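PDB 5F06: glutathione S-transferase family protein from Populus trichocarpa, which probably catalyses the transfer of glutathione to electrophilic substrates, as a Phi-class glutathione transferase, and binds glutathione. Local coordinates for residues A[82-96]-A[157-169]. Sequence-based numbering, arbitrary orientation.
Sequences YDLIRHENLKEAASV and LAGDFYSLADLHH
R86 lays its guanidinium flat on one face of the F161 ring, the planes 9° apart and R86 CZ 4.2 Å from the ring centroid, an off-centre cation-pi stack. Bends at chi2 and chi3 carry CD and NE over the ring, R86 NE 3.4 Å from F161 CD1, while D83 OD2 lies above the guanidinium's opposite face. In the guanidinium plane, NE and NH2 of R86 both reach E92 OE1, NE at 2.8 Å, and the E92 carboxylate, its plane 26° from the ring, lies over the same F161 face. With an alanine here instead of R86, E92 is likely to lose its countercharge and F161 part of its cover. V96 CG2 sits at the ring's edge, 3.8 Å from F161 CE1, its branched side chain also meeting A158 and S163. Farther along, Y82 OH donates to Y162 O at 2.6 Å, and the Y162 edge turns toward the Y82 face in an offset edge-to-face pair, planes at 64°. L164 N bonds to L84 O at 3.0 Å, and the S95 hydroxyl donates to A158 O, OG to O 2.7 Å. A short hydroxyl and a carboxylate suit the first turn of helix 164-167: S163 OG accepts from A165 N and D166 OD2 from S163 N, the N-terminal capping box well known in the all-helical C-terminal domain of glutathione transferases.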
loop_
_atom_site.group_PDB
_atom_site.type_symbol
_atom_site.label_atom_id
_atom_site.label_comp_id
_atom_site.label_asym_id
_atom_site.label_seq_id
_atom_site.Cartn_x
_atom_site.Cartn_y
_atom_site.Cartn_z
ATOM N N TYR A 82 -8.789 -0.753 -21.302
ATOM C CA TYR A 82 -9.769 -0.428 -20.277
ATOM C C TYR A 82 -9.333 0.740 -19.391
ATOM O O TYR A 82 -8.158 0.904 -19.078
ATOM C CB TYR A 82 -10.069 -1.641 -19.395
ATOM C CG TYR A 82 -11.196 -1.341 -18.446
ATOM C CD1 TYR A 82 -12.517 -1.466 -18.850
ATOM C CD2 TYR A 82 -10.941 -0.885 -17.161
ATOM C CE1 TYR A 82 -13.554 -1.167 -17.992
ATOM C CE2 TYR A 82 -11.970 -0.582 -16.299
ATOM C CZ TYR A 82 -13.275 -0.723 -16.719
ATOM O OH TYR A 82 -14.305 -0.421 -15.858
ATOM N N ASP A 83 -10.320 1.531 -18.977
ATOM C CA ASP A 83 -10.111 2.710 -18.141
ATOM C C ASP A 83 -9.980 2.331 -16.661
ATOM O O ASP A 83 -10.943 2.439 -15.897
ATOM C CB ASP A 83 -11.277 3.681 -18.351
ATOM C CG ASP A 83 -11.107 4.984 -17.600
ATOM O OD1 ASP A 83 -9.998 5.256 -17.093
ATOM O OD2 ASP A 83 -12.095 5.744 -17.534
ATOM N N LEU A 84 -8.783 1.900 -16.264
ATOM C CA LEU A 84 -8.574 1.312 -14.939
ATOM C C LEU A 84 -8.515 2.327 -13.794
ATOM O O LEU A 84 -8.911 2.003 -12.674
ATOM C CB LEU A 84 -7.282 0.484 -14.923
ATOM C CG LEU A 84 -7.311 -0.885 -15.603
ATOM C CD1 LEU A 84 -5.911 -1.474 -15.678
ATOM C CD2 LEU A 84 -8.244 -1.837 -14.859
ATOM N N ILE A 85 -8.011 3.535 -14.058
ATOM C CA ILE A 85 -7.865 4.535 -12.996
ATOM C C ILE A 85 -8.706 5.793 -13.237
ATOM O O ILE A 85 -8.585 6.776 -12.507
ATOM C CB ILE A 85 -6.383 4.932 -12.799
ATOM C CG1 ILE A 85 -5.785 5.521 -14.082
ATOM C CG2 ILE A 85 -5.582 3.712 -12.333
ATOM C CD1 ILE A 85 -4.420 6.162 -13.877
ATOM N N ARG A 86 -9.568 5.739 -14.251
ATOM C CA ARG A 86 -10.630 6.731 -14.450
ATOM C C ARG A 86 -10.074 8.119 -14.793
ATOM O O ARG A 86 -10.282 9.090 -14.066
ATOM C CB ARG A 86 -11.521 6.796 -13.204
ATOM C CG ARG A 86 -11.858 5.426 -12.604
ATOM C CD ARG A 86 -12.381 4.438 -13.646
ATOM N NE ARG A 86 -13.691 4.808 -14.163
ATOM C CZ ARG A 86 -14.329 4.142 -15.121
ATOM N NH1 ARG A 86 -13.776 3.069 -15.676
ATOM N NH2 ARG A 86 -15.523 4.545 -15.525
ATOM N N HIS A 87 -9.397 8.202 -15.934
ATOM C CA HIS A 87 -8.649 9.401 -16.317
ATOM C C HIS A 87 -9.503 10.587 -16.785
ATOM O O HIS A 87 -8.955 11.644 -17.103
ATOM C CB HIS A 87 -7.650 9.048 -17.425
ATOM C CG HIS A 87 -8.291 8.704 -18.732
ATOM N ND1 HIS A 87 -8.775 7.446 -19.017
ATOM C CD2 HIS A 87 -8.527 9.454 -19.834
ATOM C CE1 HIS A 87 -9.284 7.435 -20.236
ATOM N NE2 HIS A 87 -9.146 8.643 -20.754
ATOM N N GLU A 88 -10.822 10.427 -16.841
ATOM C CA GLU A 88 -11.691 11.524 -17.282
ATOM C C GLU A 88 -12.823 11.797 -16.292
ATOM O O GLU A 88 -13.806 12.466 -16.620
ATOM C CB GLU A 88 -12.253 11.231 -18.679
ATOM C CG GLU A 88 -12.773 9.817 -18.890
ATOM C CD GLU A 88 -13.182 9.551 -20.336
ATOM O OE1 GLU A 88 -12.892 10.397 -21.213
ATOM O OE2 GLU A 88 -13.792 8.492 -20.596
ATOM N N ASN A 89 -12.664 11.294 -15.072
ATOM C CA ASN A 89 -13.595 11.592 -13.994
ATOM C C ASN A 89 -12.839 11.688 -12.676
ATOM O O ASN A 89 -12.376 10.681 -12.146
ATOM C CB ASN A 89 -14.685 10.527 -13.908
ATOM C CG ASN A 89 -15.813 10.923 -12.977
ATOM O OD1 ASN A 89 -15.605 11.140 -11.782
ATOM N ND2 ASN A 89 -17.020 11.007 -13.518
ATOM N N LEU A 90 -12.713 12.906 -12.160
ATOM C CA LEU A 90 -11.905 13.156 -10.970
ATOM C C LEU A 90 -12.471 12.447 -9.748
ATOM O O LEU A 90 -11.726 11.884 -8.951
ATOM C CB LEU A 90 -11.810 14.658 -10.692
ATOM C CG LEU A 90 -11.196 15.526 -11.791
ATOM C CD1 LEU A 90 -11.190 16.982 -11.354
ATOM C CD2 LEU A 90 -9.788 15.066 -12.138
ATOM N N LYS A 91 -13.792 12.481 -9.608
ATOM C CA LYS A 91 -14.454 11.854 -8.471
ATOM C C LYS A 91 -14.208 10.347 -8.461
ATOM O O LYS A 91 -13.929 9.758 -7.414
ATOM C CB LYS A 91 -15.958 12.147 -8.506
ATOM C CG LYS A 91 -16.734 11.544 -7.344
ATOM C CD LYS A 91 -18.200 11.945 -7.378
ATOM C CE LYS A 91 -18.938 11.446 -6.145
ATOM N NZ LYS A 91 -20.376 11.841 -6.153
ATOM N N GLU A 92 -14.310 9.726 -9.633
ATOM C CA GLU A 92 -14.098 8.292 -9.757
ATOM C C GLU A 92 -12.646 7.925 -9.478
ATOM O O GLU A 92 -12.373 6.952 -8.777
ATOM C CB GLU A 92 -14.497 7.805 -11.153
ATOM C CG GLU A 92 -15.992 7.877 -11.425
ATOM C CD GLU A 92 -16.376 7.317 -12.786
ATOM O OE1 GLU A 92 -15.470 6.899 -13.536
ATOM O OE2 GLU A 92 -17.590 7.287 -13.097
ATOM N N ALA A 93 -11.722 8.705 -10.035
ATOM C CA ALA A 93 -10.296 8.446 -9.869
ATOM C C ALA A 93 -9.898 8.491 -8.399
ATOM O O ALA A 93 -9.036 7.733 -7.956
ATOM C CB ALA A 93 -9.477 9.452 -10.674
ATOM N N ALA A 94 -10.539 9.375 -7.643
ATOM C CA ALA A 94 -10.248 9.510 -6.223
ATOM C C ALA A 94 -10.698 8.269 -5.459
ATOM O O ALA A 94 -9.976 7.758 -4.606
ATOM C CB ALA A 94 -10.917 10.750 -5.663
ATOM N N SER A 95 -11.895 7.790 -5.776
ATOM C CA SER A 95 -12.441 6.600 -5.138
ATOM C C SER A 95 -11.567 5.376 -5.406
ATOM O O SER A 95 -11.388 4.527 -4.534
ATOM C CB SER A 95 -13.865 6.343 -5.628
ATOM O OG SER A 95 -14.461 5.281 -4.911
ATOM N N VAL A 96 -11.024 5.284 -6.614
ATOM C CA VAL A 96 -10.120 4.192 -6.944
ATOM C C VAL A 96 -8.911 4.243 -6.014
ATOM O O VAL A 96 -8.492 3.212 -5.493
ATOM C CB VAL A 96 -9.672 4.244 -8.424
ATOM C CG1 VAL A 96 -8.535 3.244 -8.701
ATOM C CG2 VAL A 96 -10.850 3.959 -9.337
ATOM N N LEU A 157 -15.880 -2.124 -6.098
ATOM C CA LEU A 157 -15.462 -1.512 -4.842
ATOM C C LEU A 157 -15.431 0.017 -4.880
ATOM O O LEU A 157 -15.822 0.664 -3.908
ATOM C CB LEU A 157 -14.083 -2.036 -4.429
ATOM C CG LEU A 157 -14.006 -3.494 -3.952
ATOM C CD1 LEU A 157 -12.553 -3.897 -3.760
ATOM C CD2 LEU A 157 -14.796 -3.731 -2.661
ATOM N N ALA A 158 -14.972 0.598 -5.986
ATOM C CA ALA A 158 -14.797 2.050 -6.055
ATOM C C ALA A 158 -16.018 2.763 -6.628
ATOM O O ALA A 158 -16.071 3.995 -6.636
ATOM C CB ALA A 158 -13.565 2.391 -6.882
ATOM N N GLY A 159 -16.988 1.991 -7.112
ATOM C CA GLY A 159 -18.154 2.546 -7.778
ATOM C C GLY A 159 -18.783 1.529 -8.712
ATOM O O GLY A 159 -18.463 0.340 -8.646
ATOM N N ASP A 160 -19.674 1.995 -9.585
ATOM C CA ASP A 160 -20.357 1.120 -10.539
ATOM C C ASP A 160 -19.520 0.936 -11.805
ATOM O O ASP A 160 -20.040 0.950 -12.919
ATOM C CB ASP A 160 -21.742 1.686 -10.883
ATOM C CG ASP A 160 -22.723 1.570 -9.727
ATOM O OD1 ASP A 160 -22.743 0.511 -9.063
ATOM O OD2 ASP A 160 -23.470 2.539 -9.477
ATOM N N PHE A 161 -18.214 0.769 -11.613
ATOM C CA PHE A 161 -17.275 0.513 -12.703
ATOM C C PHE A 161 -16.136 -0.349 -12.186
ATOM O O PHE A 161 -15.689 -0.180 -11.050
ATOM C CB PHE A 161 -16.721 1.821 -13.268
ATOM C CG PHE A 161 -16.166 2.737 -12.214
ATOM C CD1 PHE A 161 -14.850 2.614 -11.791
ATOM C CD2 PHE A 161 -16.967 3.706 -11.627
ATOM C CE1 PHE A 161 -14.346 3.445 -10.814
ATOM C CE2 PHE A 161 -16.463 4.540 -10.649
ATOM C CZ PHE A 161 -15.152 4.408 -10.243
ATOM N N TYR A 162 -15.677 -1.283 -13.012
ATOM C CA TYR A 162 -14.472 -2.037 -12.704
ATOM C C TYR A 162 -13.284 -1.078 -12.672
ATOM O O TYR A 162 -13.216 -0.149 -13.478
ATOM C CB TYR A 162 -14.258 -3.138 -13.738
ATOM C CG TYR A 162 -13.074 -4.039 -13.473
ATOM C CD1 TYR A 162 -13.103 -4.971 -12.444
ATOM C CD2 TYR A 162 -11.937 -3.975 -14.266
ATOM C CE1 TYR A 162 -12.031 -5.805 -12.208
ATOM C CE2 TYR A 162 -10.857 -4.806 -14.036
ATOM C CZ TYR A 162 -10.909 -5.719 -13.010
ATOM O OH TYR A 162 -9.833 -6.548 -12.786
ATOM N N SER A 163 -12.363 -1.286 -11.735
ATOM C CA SER A 163 -11.179 -0.434 -11.642
ATOM C C SER A 163 -9.948 -1.185 -11.135
ATOM O O SER A 163 -10.009 -2.375 -10.829
ATOM C CB SER A 163 -11.455 0.756 -10.725
ATOM O OG SER A 163 -11.285 0.397 -9.366
ATOM N N LEU A 164 -8.835 -0.466 -11.056
ATOM C CA LEU A 164 -7.583 -1.017 -10.551
ATOM C C LEU A 164 -7.748 -1.565 -9.132
ATOM O O LEU A 164 -7.067 -2.516 -8.743
ATOM C CB LEU A 164 -6.489 0.053 -10.580
ATOM C CG LEU A 164 -5.072 -0.437 -10.282
ATOM C CD1 LEU A 164 -4.560 -1.345 -11.396
ATOM C CD2 LEU A 164 -4.149 0.756 -10.081
ATOM N N ALA A 165 -8.657 -0.962 -8.368
ATOM C CA ALA A 165 -8.946 -1.407 -7.008
ATOM C C ALA A 165 -9.382 -2.867 -6.985
ATOM O O ALA A 165 -8.843 -3.667 -6.223
ATOM C CB ALA A 165 -10.017 -0.524 -6.372
ATOM N N ASP A 166 -10.360 -3.214 -7.819
ATOM C CA ASP A 166 -10.830 -4.593 -7.898
ATOM C C ASP A 166 -9.725 -5.509 -8.412
ATOM O O ASP A 166 -9.480 -6.580 -7.852
ATOM C CB ASP A 166 -12.053 -4.693 -8.807
ATOM C CG ASP A 166 -13.092 -3.639 -8.500
ATOM O OD1 ASP A 166 -13.914 -3.853 -7.581
ATOM O OD2 ASP A 166 -13.078 -2.593 -9.185
ATOM N N LEU A 167 -9.064 -5.072 -9.480
ATOM C CA LEU A 167 -8.029 -5.859 -10.142
ATOM C C LEU A 167 -6.973 -6.370 -9.171
ATOM O O LEU A 167 -6.562 -7.535 -9.241
ATOM C CB LEU A 167 -7.362 -5.024 -11.242
ATOM C CG LEU A 167 -6.310 -5.743 -12.096
ATOM C CD1 LEU A 167 -6.313 -5.194 -13.513
ATOM C CD2 LEU A 167 -4.903 -5.645 -11.496
ATOM N N HIS A 168 -6.530 -5.507 -8.261
ATOM C CA HIS A 168 -5.457 -5.879 -7.350
ATOM C C HIS A 168 -5.831 -7.058 -6.456
ATOM O O HIS A 168 -4.948 -7.717 -5.914
ATOM C CB HIS A 168 -5.041 -4.681 -6.493
ATOM C CG HIS A 168 -4.198 -3.690 -7.225
ATOM N ND1 HIS A 168 -3.837 -2.475 -6.687
ATOM C CD2 HIS A 168 -3.639 -3.737 -8.460
ATOM C CE1 HIS A 168 -3.095 -1.813 -7.559
ATOM N NE2 HIS A 168 -2.960 -2.556 -8.641
ATOM N N HIS A 169 -7.128 -7.333 -6.326
ATOM C CA HIS A 169 -7.621 -8.426 -5.476
ATOM C C HIS A 169 -7.577 -9.799 -6.146
ATOM O O HIS A 169 -7.731 -10.824 -5.484
ATOM C CB HIS A 169 -9.069 -8.169 -5.055
ATOM C CG HIS A 169 -9.242 -7.024 -4.113
ATOM N ND1 HIS A 169 -9.216 -5.709 -4.524
ATOM C CD2 HIS A 169 -9.462 -6.995 -2.778
ATOM C CE1 HIS A 169 -9.405 -4.920 -3.484
ATOM N NE2 HIS A 169 -9.560 -5.675 -2.411
HETATM O O HOH W 1 -17.091 -1.582 -15.525
#